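Local atomic coordinates of beta-mannosidase (Trichoderma harzianum, PDB entry 4CVU), a protein that probably hydrolyses terminal beta-linked mannose residues from beta-mannosides, as a secreted fungal enzyme of glycoside hydrolase family 2. Residues N243-Q248 and T350-S355; L312-D317 and F375-H380; F382-A387 and N415-R420; V441-E446 and H478-C483. All blocks are in the same frame, centred on the assembly; numbering follows the deposited sequence.

Contact 1 opens in the loop after strand 227-237 and closes a loop of about a hundred residues, rich in strands, by bringing it against strand 351-354. Contact 2 starts inside that loop and ends on strand 374-377 beyond it, so contacts 1 and 2 cross, and strands 351-354 and 374-377 pair as neighbours. Both tie the beta-sandwich domain to the antiparallel strands that lead into the barrel. Contacts 3 and 4 follow in series, each closing a short beta-alpha-beta loop, through helix 401-413 and helix 458-475. Strands 418-421 and 442-446 are paired, and the salt bridge from Arg420 to Glu446 joins contact 3 to contact 4 in the same sheet.

Contact 1. Residues N243-Q248 and T350-S355; sequences NFAPDQ and TILFSS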
loop_
_atom_site.group_PDB
_atom_site.type_symbol
_atom_site.label_atom_id
_atom_site.label_comp_id
_atom_site.label_asym_id
_atom_site.label_seq_id
_atom_site.Cartn_x
_atom_site.Cartn_y
_atom_site.Cartn_z
ATOM N N ASN A 243 -26.279 39.027 -21.398
ATOM C CA ASN A 243 -27.532 38.289 -21.315
ATOM C C ASN A 243 -28.536 38.556 -22.454
ATOM O O ASN A 243 -29.626 38.047 -22.452
ATOM C CB ASN A 243 -28.185 38.495 -19.940
ATOM C CG ASN A 243 -27.440 37.775 -18.820
ATOM O OD1 ASN A 243 -27.830 36.693 -18.448
ATOM N ND2 ASN A 243 -26.377 38.337 -18.327
ATOM N N PHE A 244 -28.144 39.342 -23.450
ATOM C CA PHE A 244 -28.994 39.645 -24.607
ATOM C C PHE A 244 -28.257 39.270 -25.907
ATOM O O PHE A 244 -27.026 39.452 -26.024
ATOM C CB PHE A 244 -29.382 41.134 -24.623
ATOM C CG PHE A 244 -30.322 41.524 -23.520
ATOM C CD1 PHE A 244 -29.840 41.912 -22.302
ATOM C CD2 PHE A 244 -31.691 41.486 -23.704
ATOM C CE1 PHE A 244 -30.689 42.269 -21.264
ATOM C CE2 PHE A 244 -32.555 41.827 -22.676
ATOM C CZ PHE A 244 -32.059 42.208 -21.450
ATOM N N ALA A 245 -28.998 38.694 -26.849
ATOM C CA ALA A 245 -28.419 38.231 -28.105
ATOM C C ALA A 245 -27.850 39.424 -28.880
ATOM O O ALA A 245 -28.574 40.365 -29.127
ATOM C CB ALA A 245 -29.481 37.553 -28.935
ATOM N N PRO A 246 -26.542 39.406 -29.206
ATOM C CA PRO A 246 -25.979 40.536 -29.933
ATOM C C PRO A 246 -26.329 40.537 -31.430
ATOM O O PRO A 246 -26.885 39.567 -31.962
ATOM C CB PRO A 246 -24.469 40.372 -29.720
ATOM C CG PRO A 246 -24.256 38.930 -29.440
ATOM C CD PRO A 246 -25.495 38.482 -28.725
ATOM N N ASP A 247 -26.015 41.649 -32.081
ATOM C CA ASP A 247 -26.186 41.800 -33.541
ATOM C C ASP A 247 -24.977 41.200 -34.252
ATOM O O ASP A 247 -23.854 41.718 -34.112
ATOM C CB ASP A 247 -26.324 43.290 -33.871
ATOM C CG ASP A 247 -26.326 43.580 -35.366
ATOM O OD1 ASP A 247 -26.456 42.673 -36.201
ATOM O OD2 ASP A 247 -26.214 44.764 -35.685
ATOM N N GLN A 248 -25.215 40.123 -34.995
ATOM C CA GLN A 248 -24.142 39.381 -35.655
ATOM C C GLN A 248 -23.558 40.107 -36.882
ATOM O O GLN A 248 -22.493 39.724 -37.377
ATOM C CB GLN A 248 -24.627 37.988 -36.076
ATOM C CG GLN A 248 -25.073 37.079 -34.907
ATOM C CD GLN A 248 -23.971 36.792 -33.905
ATOM O OE1 GLN A 248 -22.803 36.601 -34.269
ATOM N NE2 GLN A 248 -24.330 36.788 -32.636
ATOM N N THR A 350 -19.207 35.479 -30.138
ATOM C CA THR A 350 -20.221 35.830 -29.163
ATOM C C THR A 350 -20.683 34.545 -28.519
ATOM O O THR A 350 -20.870 33.529 -29.210
ATOM C CB THR A 350 -21.431 36.564 -29.786
ATOM O OG1 THR A 350 -22.109 35.706 -30.691
ATOM C CG2 THR A 350 -20.977 37.861 -30.486
ATOM N N ILE A 351 -20.818 34.565 -27.201
ATOM C CA ILE A 351 -21.436 33.473 -26.477
ATOM C C ILE A 351 -22.488 34.008 -25.536
ATOM O O ILE A 351 -22.190 34.798 -24.653
ATOM C CB ILE A 351 -20.396 32.587 -25.750
ATOM C CG1 ILE A 351 -21.078 31.361 -25.079
ATOM C CG2 ILE A 351 -19.578 33.391 -24.743
ATOM C CD1 ILE A 351 -21.594 30.340 -26.041
ATOM N N LEU A 352 -23.735 33.604 -25.784
ATOM C CA LEU A 352 -24.880 34.020 -25.014
ATOM C C LEU A 352 -25.372 32.889 -24.122
ATOM O O LEU A 352 -25.526 31.747 -24.603
ATOM C CB LEU A 352 -26.019 34.366 -25.974
ATOM C CG LEU A 352 -27.359 34.757 -25.318
ATOM C CD1 LEU A 352 -27.233 36.079 -24.587
ATOM C CD2 LEU A 352 -28.433 34.844 -26.389
ATOM N N PHE A 353 -25.612 33.187 -22.852
ATOM C CA PHE A 353 -26.410 32.327 -22.001
ATOM C C PHE A 353 -27.793 32.961 -21.935
ATOM O O PHE A 353 -27.945 34.062 -21.438
ATOM C CB PHE A 353 -25.830 32.151 -20.595
ATOM C CG PHE A 353 -26.808 31.536 -19.617
ATOM C CD1 PHE A 353 -27.322 30.260 -19.832
ATOM C CD2 PHE A 353 -27.217 32.230 -18.487
ATOM C CE1 PHE A 353 -28.250 29.702 -18.947
ATOM C CE2 PHE A 353 -28.153 31.685 -17.604
ATOM C CZ PHE A 353 -28.650 30.416 -17.820
ATOM N N SER A 354 -28.791 32.230 -22.419
ATOM C CA SER A 354 -30.144 32.746 -22.570
ATOM C C SER A 354 -31.052 32.169 -21.487
ATOM O O SER A 354 -31.308 30.966 -21.485
ATOM C CB SER A 354 -30.668 32.372 -23.963
ATOM O OG SER A 354 -31.994 32.855 -24.133
ATOM N N SER A 355 -31.501 33.019 -20.575
ATOM C CA SER A 355 -32.357 32.639 -19.458
ATOM C C SER A 355 -33.631 33.481 -19.287
ATOM O O SER A 355 -34.276 33.415 -18.247
ATOM C CB SER A 355 -31.554 32.707 -18.162
ATOM O OG SER A 355 -30.831 33.889 -18.104
HETATM O O HOH W 1 -30.081 35.705 -20.772
#
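Leu352 meets the backbone of 243-248 because its CG is swung away from its own nitrogen (chi1 177°), which sends both methyl groups across to the loop; the chain of Gln248 bends at chi2 (-61°) and turns its amide back toward Thr350. CD1 of the leucine lies against the peptide between Asn243 and Phe244, 3.6 Å from Phe244 N, while CD2 rests beside Ala245, 3.9 Å from its CB. A branched apolar residue suits this place, since one side chain touches three successive residues, Asn243 to Ala245. Further along, Pro246 passes alongside Thr350, CG of the proline 3.6 Å from CG2 of the threonine. Threonine serves two neighbours here: its methyl meets the proline, and its OG1 accepts from Gln248 NE2 at 3.1 Å. That hydrogen bond is nearly straight (163°), with the oxygen close to the plane of the glutamine amide. At the other end a water lies between the two backbones: it accepts from Ser355 N at 3.0 Å and is within hydrogen-bonding distance of the carbonyl oxygens of Asn243 and Phe353. This is a domain interface joined by packing, one side-chain hydrogen bond and a water: a loop of the family 2 immunoglobulin-like beta-sandwich lies along strand 351-354, which pairs with strand 374-377; a hairpin then leads to strand 380-389, where the barrel of parallel strands begins.

Contact 2. Residues L312-D317 and F375-H380; sequences LWWPRD and FEINGH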
loop_
_atom_site.group_PDB
_atom_site.type_symbol
_atom_site.label_atom_id
_atom_site.label_comp_id
_atom_site.label_asym_id
_atom_site.label_seq_id
_atom_site.Cartn_x
_atom_site.Cartn_y
_atom_site.Cartn_z
ATOM N N LEU A 312 -14.011 33.825 -37.161
ATOM C CA LEU A 312 -14.696 33.481 -35.913
ATOM C C LEU A 312 -14.143 32.228 -35.198
ATOM O O LEU A 312 -13.712 31.275 -35.822
ATOM C CB LEU A 312 -16.211 33.343 -36.132
ATOM C CG LEU A 312 -16.950 34.563 -36.687
ATOM C CD1 LEU A 312 -18.459 34.388 -36.605
ATOM C CD2 LEU A 312 -16.558 35.825 -35.957
ATOM N N TRP A 313 -14.143 32.285 -33.882
ATOM C CA TRP A 313 -13.879 31.124 -33.039
ATOM C C TRP A 313 -15.168 30.331 -32.878
ATOM O O TRP A 313 -16.241 30.906 -32.651
ATOM C CB TRP A 313 -13.356 31.588 -31.683
ATOM C CG TRP A 313 -12.958 30.493 -30.691
ATOM C CD1 TRP A 313 -11.694 30.017 -30.464
ATOM C CD2 TRP A 313 -13.820 29.798 -29.762
ATOM N NE1 TRP A 313 -11.720 29.048 -29.463
ATOM C CE2 TRP A 313 -13.008 28.910 -29.013
ATOM C CE3 TRP A 313 -15.199 29.823 -29.504
ATOM C CZ2 TRP A 313 -13.530 28.061 -28.041
ATOM C CZ3 TRP A 313 -15.710 28.976 -28.494
ATOM C CH2 TRP A 313 -14.879 28.115 -27.799
ATOM N N TRP A 314 -15.040 29.018 -33.006
ATOM C CA TRP A 314 -16.131 28.085 -32.733
ATOM C C TRP A 314 -15.657 26.983 -31.767
ATOM O O TRP A 314 -14.468 26.647 -31.721
ATOM C CB TRP A 314 -16.598 27.419 -34.039
ATOM C CG TRP A 314 -17.052 28.387 -35.091
ATOM C CD1 TRP A 314 -16.276 28.941 -36.062
ATOM C CD2 TRP A 314 -18.382 28.893 -35.300
ATOM N NE1 TRP A 314 -17.025 29.754 -36.859
ATOM C CE2 TRP A 314 -18.322 29.753 -36.419
ATOM C CE3 TRP A 314 -19.610 28.705 -34.662
ATOM C CZ2 TRP A 314 -19.436 30.423 -36.906
ATOM C CZ3 TRP A 314 -20.729 29.372 -35.148
ATOM C CH2 TRP A 314 -20.630 30.223 -36.268
ATOM N N PRO A 315 -16.587 26.402 -31.021
ATOM C CA PRO A 315 -16.277 25.166 -30.273
ATOM C C PRO A 315 -15.883 23.980 -31.184
ATOM O O PRO A 315 -16.031 24.040 -32.410
ATOM C CB PRO A 315 -17.595 24.865 -29.539
ATOM C CG PRO A 315 -18.282 26.200 -29.416
ATOM C CD PRO A 315 -17.911 26.940 -30.659
ATOM N N ARG A 316 -15.368 22.921 -30.582
ATOM C CA ARG A 316 -15.000 21.718 -31.328
ATOM C C ARG A 316 -16.202 21.108 -32.044
ATOM O O ARG A 316 -17.316 21.107 -31.519
ATOM C CB ARG A 316 -14.289 20.678 -30.444
ATOM C CG ARG A 316 -14.968 20.237 -29.140
ATOM C CD ARG A 316 -14.026 19.268 -28.365
ATOM N NE ARG A 316 -13.551 18.211 -29.249
ATOM C CZ ARG A 316 -14.304 17.195 -29.674
ATOM N NH1 ARG A 316 -15.572 17.049 -29.282
ATOM N NH2 ARG A 316 -13.791 16.312 -30.514
ATOM N N ASP A 317 -15.949 20.595 -33.257
ATOM C CA ASP A 317 -16.994 20.056 -34.144
ATOM C C ASP A 317 -18.083 21.090 -34.542
ATOM O O ASP A 317 -19.160 20.712 -34.997
ATOM C CB ASP A 317 -17.626 18.766 -33.563
ATOM C CG ASP A 317 -16.797 17.501 -33.872
ATOM O OD1 ASP A 317 -15.644 17.633 -34.317
ATOM O OD2 ASP A 317 -17.319 16.365 -33.687
ATOM N N PHE A 375 -27.605 27.983 -24.508
ATOM C CA PHE A 375 -26.468 28.712 -24.980
ATOM C C PHE A 375 -26.568 28.945 -26.497
ATOM O O PHE A 375 -27.133 28.118 -27.202
ATOM C CB PHE A 375 -25.211 27.935 -24.633
ATOM C CG PHE A 375 -24.852 27.961 -23.175
ATOM C CD1 PHE A 375 -25.388 27.043 -22.285
ATOM C CD2 PHE A 375 -23.946 28.903 -22.690
ATOM C CE1 PHE A 375 -25.025 27.080 -20.966
ATOM C CE2 PHE A 375 -23.578 28.926 -21.368
ATOM C CZ PHE A 375 -24.127 28.040 -20.506
ATOM N N GLU A 376 -26.006 30.042 -26.985
ATOM C CA GLU A 376 -25.875 30.334 -28.422
ATOM C C GLU A 376 -24.449 30.765 -28.771
ATOM O O GLU A 376 -23.874 31.599 -28.081
ATOM C CB GLU A 376 -26.823 31.445 -28.827
ATOM C CG GLU A 376 -28.285 31.109 -28.595
ATOM C CD GLU A 376 -29.225 32.220 -28.986
ATOM O OE1 GLU A 376 -28.774 33.234 -29.579
ATOM O OE2 GLU A 376 -30.431 32.092 -28.677
ATOM N N ILE A 377 -23.886 30.208 -29.835
ATOM C CA ILE A 377 -22.529 30.565 -30.249
ATOM C C ILE A 377 -22.594 31.284 -31.582
ATOM O O ILE A 377 -23.076 30.753 -32.549
ATOM C CB ILE A 377 -21.568 29.362 -30.295
ATOM C CG1 ILE A 377 -20.123 29.746 -30.645
ATOM C CG2 ILE A 377 -22.021 28.318 -31.288
ATOM C CD1 ILE A 377 -19.322 30.416 -29.576
ATOM N N ASN A 378 -22.130 32.530 -31.585
ATOM C CA ASN A 378 -22.186 33.371 -32.760
ATOM C C ASN A 378 -23.618 33.378 -33.321
ATOM O O ASN A 378 -23.804 33.282 -34.481
ATOM C CB ASN A 378 -21.209 32.904 -33.812
ATOM C CG ASN A 378 -19.778 33.027 -33.363
ATOM O OD1 ASN A 378 -19.420 34.001 -32.739
ATOM N ND2 ASN A 378 -18.954 32.022 -33.680
ATOM N N GLY A 379 -24.603 33.456 -32.468
ATOM C CA GLY A 379 -25.981 33.536 -32.898
ATOM C C GLY A 379 -26.691 32.223 -33.129
ATOM O O GLY A 379 -27.885 32.210 -33.265
ATOM N N HIS A 380 -25.972 31.111 -33.109
ATOM C CA HIS A 380 -26.590 29.785 -33.321
ATOM C C HIS A 380 -26.785 29.040 -32.008
ATOM O O HIS A 380 -25.848 28.894 -31.228
ATOM C CB HIS A 380 -25.749 28.909 -34.247
ATOM C CG HIS A 380 -25.410 29.560 -35.555
ATOM N ND1 HIS A 380 -24.408 30.503 -35.682
ATOM C CD2 HIS A 380 -25.928 29.396 -36.794
ATOM C CE1 HIS A 380 -24.319 30.881 -36.947
ATOM N NE2 HIS A 380 -25.238 30.236 -37.638
#
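From Ile377 to His380 the chain reverses in a type I' beta turn, passing the irregular stretch 312-317 with the CA atoms of Trp314 and Ile377 7.3 Å apart. Asn378, a residue that tolerates positive phi, takes the first corner, and glycine suits the second, Gly379, where a side chain would be pushed against Asn378 O. The amide of Asn378 carries the contact. Its ND2 gives a hydrogen bond to Trp313 O of 3.1 Å, tilted 30° from the carbonyl plane, and the same nitrogen stands 3.3 Å above one face of the Trp314 ring, the amide almost perpendicular to it (83°). Its other end, OD1, accepts from Thr350 N, so the flat group is fixed from both sides. Leu312 CD1 covers it, 3.8 Å from Asn378 CG. Ile377, with CG1 turned away from its nitrogen (chi1 -176°), packs on the ring of Pro315, CG1 to CD 3.6 Å, while its CD1 touches the edge of the Trp313 ring. His380 brings CE1 to the edge of Trp314, CE1 to CH2 3.8 Å. The whole is a beta hairpin with a two-residue type I' turn, joining strands 374-377 and 380-389, seated against a tryptophan-rich loop of the beta-sandwich domain.

Contact 3. Residues F382-A387 and N415-R420; sequences FYAKGA and NFNMLR
Asn417 lies across segment 382-387 with its side-chain amide acting like an extra peptide: OD1 accepts from Lys385 N at 3.0 Å while ND2 donates to Tyr383 O at 3.2 Å, nearly in the plane of the amide. With chi1 55°, CG lies between the backbone N and carbonyl carbon, which brings the amide against the strand; asparagine fits because its short amide has both a donor and an acceptor. Its own backbone N adds a third grip, reaching Lys385 O at 2.9 Å, and that oxygen also takes a longer bond from Met418 N. Glycine suits position 386: Gly386 CA-H points at Met418 O, CA to O 3.3 Å, and a side chain would collide with that oxygen. Ala387 is small enough for its CB to touch Phe416 at CE2, and its O accepts from Arg420 N at 3.0 Å. Lys385 crosses Asn417 at about a right angle; its NZ forms a salt bridge with Asp760, and a water bound to NZ reaches Asn415 O by a weak bond. Asn415, with positive phi, closes helix 401-413 in a Schellman motif. That helix connects the two parallel strands and packs on Phe416 and Leu419, while strand 702-705 flanks 382-387 and strand 442-446 flanks 415-420.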
loop_
_atom_site.group_PDB
_atom_site.type_symbol
_atom_site.label_atom_id
_atom_site.label_comp_id
_atom_site.label_asym_id
_atom_site.label_seq_id
_atom_site.Cartn_x
_atom_site.Cartn_y
_atom_site.Cartn_z
ATOM N N PHE A 382 -27.048 25.672 -29.908
ATOM C CA PHE A 382 -26.444 24.361 -30.044
ATOM C C PHE A 382 -26.804 23.481 -28.849
ATOM O O PHE A 382 -27.124 24.007 -27.765
ATOM C CB PHE A 382 -24.924 24.484 -30.182
ATOM C CG PHE A 382 -24.265 25.047 -28.960
ATOM C CD1 PHE A 382 -24.147 26.403 -28.793
ATOM C CD2 PHE A 382 -23.813 24.197 -27.948
ATOM C CE1 PHE A 382 -23.564 26.919 -27.651
ATOM C CE2 PHE A 382 -23.222 24.708 -26.812
ATOM C CZ PHE A 382 -23.103 26.068 -26.655
ATOM N N TYR A 383 -26.753 22.166 -29.043
ATOM C CA TYR A 383 -26.981 21.229 -27.944
ATOM C C TYR A 383 -25.671 21.069 -27.149
ATOM O O TYR A 383 -24.690 20.578 -27.712
ATOM C CB TYR A 383 -27.424 19.846 -28.445
ATOM C CG TYR A 383 -28.082 19.064 -27.327
ATOM C CD1 TYR A 383 -27.324 18.354 -26.413
ATOM C CD2 TYR A 383 -29.455 19.113 -27.145
ATOM C CE1 TYR A 383 -27.910 17.683 -25.351
ATOM C CE2 TYR A 383 -30.052 18.446 -26.088
ATOM C CZ TYR A 383 -29.272 17.741 -25.185
ATOM O OH TYR A 383 -29.833 17.087 -24.107
ATOM N N ALA A 384 -25.660 21.470 -25.882
ATOM C CA ALA A 384 -24.433 21.333 -25.061
ATOM C C ALA A 384 -24.295 19.902 -24.578
ATOM O O ALA A 384 -25.287 19.264 -24.223
ATOM C CB ALA A 384 -24.465 22.292 -23.899
ATOM N N LYS A 385 -23.074 19.373 -24.642
ATOM C CA LYS A 385 -22.836 18.001 -24.282
ATOM C C LYS A 385 -21.567 18.004 -23.440
ATOM O O LYS A 385 -20.584 18.557 -23.878
ATOM C CB LYS A 385 -22.635 17.168 -25.537
ATOM C CG LYS A 385 -23.860 17.075 -26.474
ATOM C CD LYS A 385 -23.630 16.190 -27.699
ATOM C CE LYS A 385 -22.432 16.684 -28.516
ATOM N NZ LYS A 385 -22.235 16.004 -29.822
ATOM N N GLY A 386 -21.617 17.465 -22.237
ATOM C CA GLY A 386 -20.396 17.331 -21.435
ATOM C C GLY A 386 -20.693 16.930 -20.008
ATOM O O GLY A 386 -21.537 16.024 -19.773
ATOM N N ALA A 387 -19.961 17.560 -19.074
ATOM C CA ALA A 387 -19.941 17.143 -17.646
ATOM C C ALA A 387 -19.453 18.253 -16.715
ATOM O O ALA A 387 -19.091 19.331 -17.187
ATOM C CB ALA A 387 -19.090 15.897 -17.452
ATOM N N ASN A 415 -16.872 13.232 -27.004
ATOM C CA ASN A 415 -17.645 14.157 -27.820
ATOM C C ASN A 415 -18.215 15.361 -27.054
ATOM O O ASN A 415 -19.278 15.814 -27.397
ATOM C CB ASN A 415 -18.794 13.402 -28.574
ATOM C CG ASN A 415 -18.278 12.351 -29.529
ATOM O OD1 ASN A 415 -17.492 12.632 -30.395
ATOM N ND2 ASN A 415 -18.680 11.129 -29.335
ATOM N N PHE A 416 -17.492 15.870 -26.052
ATOM C CA PHE A 416 -17.913 17.033 -25.297
ATOM C C PHE A 416 -17.819 18.314 -26.140
ATOM O O PHE A 416 -17.055 18.386 -27.039
ATOM C CB PHE A 416 -17.043 17.235 -24.029
ATOM C CG PHE A 416 -17.376 16.348 -22.873
ATOM C CD1 PHE A 416 -17.703 15.039 -23.040
ATOM C CD2 PHE A 416 -17.274 16.818 -21.623
ATOM C CE1 PHE A 416 -17.931 14.234 -21.962
ATOM C CE2 PHE A 416 -17.507 16.027 -20.559
ATOM C CZ PHE A 416 -17.824 14.732 -20.725
ATOM N N ASN A 417 -18.630 19.312 -25.858
ATOM C CA ASN A 417 -18.348 20.671 -26.280
ATOM C C ASN A 417 -18.380 21.648 -25.127
ATOM O O ASN A 417 -18.110 22.833 -25.328
ATOM C CB ASN A 417 -19.255 21.117 -27.429
ATOM C CG ASN A 417 -20.708 20.967 -27.100
ATOM O OD1 ASN A 417 -21.082 21.109 -25.959
ATOM N ND2 ASN A 417 -21.510 20.569 -28.075
ATOM N N MET A 418 -18.613 21.149 -23.902
ATOM C CA MET A 418 -18.713 22.007 -22.723
ATOM C C MET A 418 -18.332 21.254 -21.451
ATOM O O MET A 418 -18.607 20.048 -21.332
ATOM C CB MET A 418 -20.170 22.539 -22.575
ATOM C CG MET A 418 -20.356 23.552 -21.466
ATOM S SD MET A 418 -22.069 24.182 -21.395
ATOM C CE MET A 418 -22.001 25.524 -22.554
ATOM N N LEU A 419 -17.647 21.972 -20.550
ATOM C CA LEU A 419 -17.529 21.631 -19.153
ATOM C C LEU A 419 -18.133 22.731 -18.303
ATOM O O LEU A 419 -17.943 23.941 -18.569
ATOM C CB LEU A 419 -16.051 21.404 -18.719
ATOM C CG LEU A 419 -15.283 20.302 -19.420
ATOM C CD1 LEU A 419 -13.788 20.391 -19.118
ATOM C CD2 LEU A 419 -15.795 18.943 -19.031
ATOM N N ARG A 420 -18.824 22.337 -17.236
ATOM C CA ARG A 420 -19.159 23.260 -16.191
ATOM C C ARG A 420 -18.086 23.233 -15.139
ATOM O O ARG A 420 -17.895 22.199 -14.505
ATOM C CB ARG A 420 -20.488 22.904 -15.535
ATOM C CG ARG A 420 -20.675 23.612 -14.212
ATOM C CD ARG A 420 -22.140 23.614 -13.835
ATOM N NE ARG A 420 -22.362 24.195 -12.514
ATOM C CZ ARG A 420 -22.854 23.568 -11.447
ATOM N NH1 ARG A 420 -23.181 22.283 -11.463
ATOM N NH2 ARG A 420 -23.022 24.248 -10.331
HETATM O O HOH W 2 -19.706 17.036 -30.562
#

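Contact 4. Residues V441-E446 and H478-C483; sequences VLLWSE and HASLAC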
loop_
_atom_site.group_PDB
_atom_site.type_symbol
_atom_site.label_atom_id
_atom_site.label_comp_id
_atom_site.label_asym_id
_atom_site.label_seq_id
_atom_site.Cartn_x
_atom_site.Cartn_y
_atom_site.Cartn_z
ATOM N N VAL A 441 -13.384 23.768 -26.130
ATOM C CA VAL A 441 -14.289 23.311 -25.098
ATOM C C VAL A 441 -14.841 24.542 -24.381
ATOM O O VAL A 441 -14.099 25.315 -23.766
ATOM C CB VAL A 441 -13.559 22.338 -24.132
ATOM C CG1 VAL A 441 -14.495 21.768 -23.087
ATOM C CG2 VAL A 441 -12.847 21.213 -24.897
ATOM N N LEU A 442 -16.165 24.754 -24.442
ATOM C CA LEU A 442 -16.760 25.875 -23.710
ATOM C C LEU A 442 -16.672 25.635 -22.227
ATOM O O LEU A 442 -16.940 24.499 -21.784
ATOM C CB LEU A 442 -18.254 26.053 -24.108
ATOM C CG LEU A 442 -18.450 26.611 -25.524
ATOM C CD1 LEU A 442 -19.935 26.611 -25.924
ATOM C CD2 LEU A 442 -17.899 28.023 -25.603
ATOM N N LEU A 443 -16.281 26.660 -21.455
ATOM C CA LEU A 443 -16.202 26.592 -20.019
ATOM C C LEU A 443 -17.254 27.467 -19.332
ATOM O O LEU A 443 -17.085 28.680 -19.208
ATOM C CB LEU A 443 -14.804 26.999 -19.509
ATOM C CG LEU A 443 -13.693 26.080 -19.919
ATOM C CD1 LEU A 443 -12.353 26.436 -19.307
ATOM C CD2 LEU A 443 -14.077 24.640 -19.700
ATOM N N TRP A 444 -18.309 26.852 -18.856
ATOM C CA TRP A 444 -19.263 27.541 -18.055
ATOM C C TRP A 444 -18.628 27.725 -16.694
ATOM O O TRP A 444 -18.487 26.781 -16.005
ATOM C CB TRP A 444 -20.521 26.701 -17.995
ATOM C CG TRP A 444 -21.413 26.791 -16.809
ATOM C CD1 TRP A 444 -21.182 27.362 -15.596
ATOM C CD2 TRP A 444 -22.744 26.309 -16.757
ATOM N NE1 TRP A 444 -22.260 27.226 -14.795
ATOM C CE2 TRP A 444 -23.241 26.585 -15.477
ATOM C CE3 TRP A 444 -23.537 25.614 -17.646
ATOM C CZ2 TRP A 444 -24.527 26.228 -15.080
ATOM C CZ3 TRP A 444 -24.824 25.276 -17.254
ATOM C CH2 TRP A 444 -25.289 25.558 -15.990
ATOM N N SER A 445 -18.373 28.952 -16.281
ATOM C CA SER A 445 -17.622 29.244 -15.107
ATOM C C SER A 445 -18.423 29.841 -13.976
ATOM O O SER A 445 -19.507 30.360 -14.198
ATOM C CB SER A 445 -16.409 30.112 -15.433
ATOM O OG SER A 445 -15.745 29.539 -16.505
ATOM N N GLU A 446 -17.887 29.713 -12.767
ATOM C CA GLU A 446 -18.650 30.080 -11.572
ATOM C C GLU A 446 -17.782 30.801 -10.556
ATOM O O GLU A 446 -16.564 30.627 -10.523
ATOM C CB GLU A 446 -19.318 28.833 -10.957
ATOM C CG GLU A 446 -20.320 28.189 -11.922
ATOM C CD GLU A 446 -21.281 27.148 -11.320
ATOM O OE1 GLU A 446 -21.135 26.681 -10.183
ATOM O OE2 GLU A 446 -22.213 26.772 -12.042
ATOM N N HIS A 478 -10.474 35.022 -22.590
ATOM C CA HIS A 478 -10.469 33.637 -23.046
ATOM C C HIS A 478 -11.684 33.320 -23.874
ATOM O O HIS A 478 -12.811 33.452 -23.384
ATOM C CB HIS A 478 -10.406 32.696 -21.842
ATOM C CG HIS A 478 -9.066 32.660 -21.196
ATOM N ND1 HIS A 478 -7.971 32.106 -21.819
ATOM C CD2 HIS A 478 -8.630 33.131 -20.012
ATOM C CE1 HIS A 478 -6.925 32.193 -21.023
ATOM N NE2 HIS A 478 -7.285 32.842 -19.935
ATOM N N ALA A 479 -11.471 32.874 -25.119
ATOM C CA ALA A 479 -12.614 32.501 -25.985
ATOM C C ALA A 479 -13.457 31.343 -25.438
ATOM O O ALA A 479 -14.666 31.272 -25.693
ATOM C CB ALA A 479 -12.144 32.184 -27.381
ATOM N N SER A 480 -12.827 30.463 -24.650
ATOM C CA SER A 480 -13.546 29.318 -24.047
ATOM C C SER A 480 -14.563 29.733 -22.961
ATOM O O SER A 480 -15.503 29.000 -22.681
ATOM C CB SER A 480 -12.531 28.362 -23.452
ATOM O OG SER A 480 -12.092 28.885 -22.226
ATOM N N LEU A 481 -14.377 30.896 -22.351
ATOM C CA LEU A 481 -15.221 31.334 -21.252
ATOM C C LEU A 481 -16.618 31.534 -21.791
ATOM O O LEU A 481 -16.811 32.240 -22.761
ATOM C CB LEU A 481 -14.691 32.634 -20.632
ATOM C CG LEU A 481 -15.570 33.293 -19.556
ATOM C CD1 LEU A 481 -15.754 32.365 -18.362
ATOM C CD2 LEU A 481 -14.996 34.648 -19.102
ATOM N N ALA A 482 -17.600 30.906 -21.165
ATOM C CA ALA A 482 -18.930 30.853 -21.755
ATOM C C ALA A 482 -20.023 31.556 -20.957
ATOM O O ALA A 482 -21.097 31.874 -21.494
ATOM C CB ALA A 482 -19.282 29.406 -21.991
ATOM N N CYS A 483 -19.758 31.807 -19.689
ATOM C CA CYS A 483 -20.713 32.456 -18.800
ATOM C C CYS A 483 -20.094 32.516 -17.405
ATOM O O CYS A 483 -19.079 31.852 -17.138
ATOM C CB CYS A 483 -22.050 31.707 -18.719
ATOM S SG CYS A 483 -21.948 30.024 -18.008
#
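A beta-alpha-beta unit of the (beta/alpha)8 barrel sets strand 442-446 parallel to strand 481-485, with Leu443 and Leu481 paired. Leu443 carries the backbone join: its N reaches Ser480 O at 2.8 Å, and its O accepts from Ala482 N at 3.0 Å. Ser445 N then binds Cys483 O at 3.1 Å. On one side of the sheet Cys483 lays its sulfur over a face of Trp444, SG 3.8 Å from the centroid of the five-membered ring; a small polarisable thiol suits this sulfur-aromatic contact. The ring's NE1 donates to Glu446 OE2 at 2.8 Å, using the anti lone pair, and that carboxylate also forms a salt bridge with Arg420, so the indole and the charge are held together. Across the sheet Leu481, its CG turned away from its backbone N (chi1 174°), brings CD1 to 3.4 Å from Ser445 OG, a hydroxyl that bonds to that of Tyr433. Small Ala482 lets its CB settle 4.1 Å from Leu442 CB. Helix 458-475 links the two strands, helix 430-439 packs on Leu443 and Ser480, and strand 418-421 pairs with the other edge of 442-446.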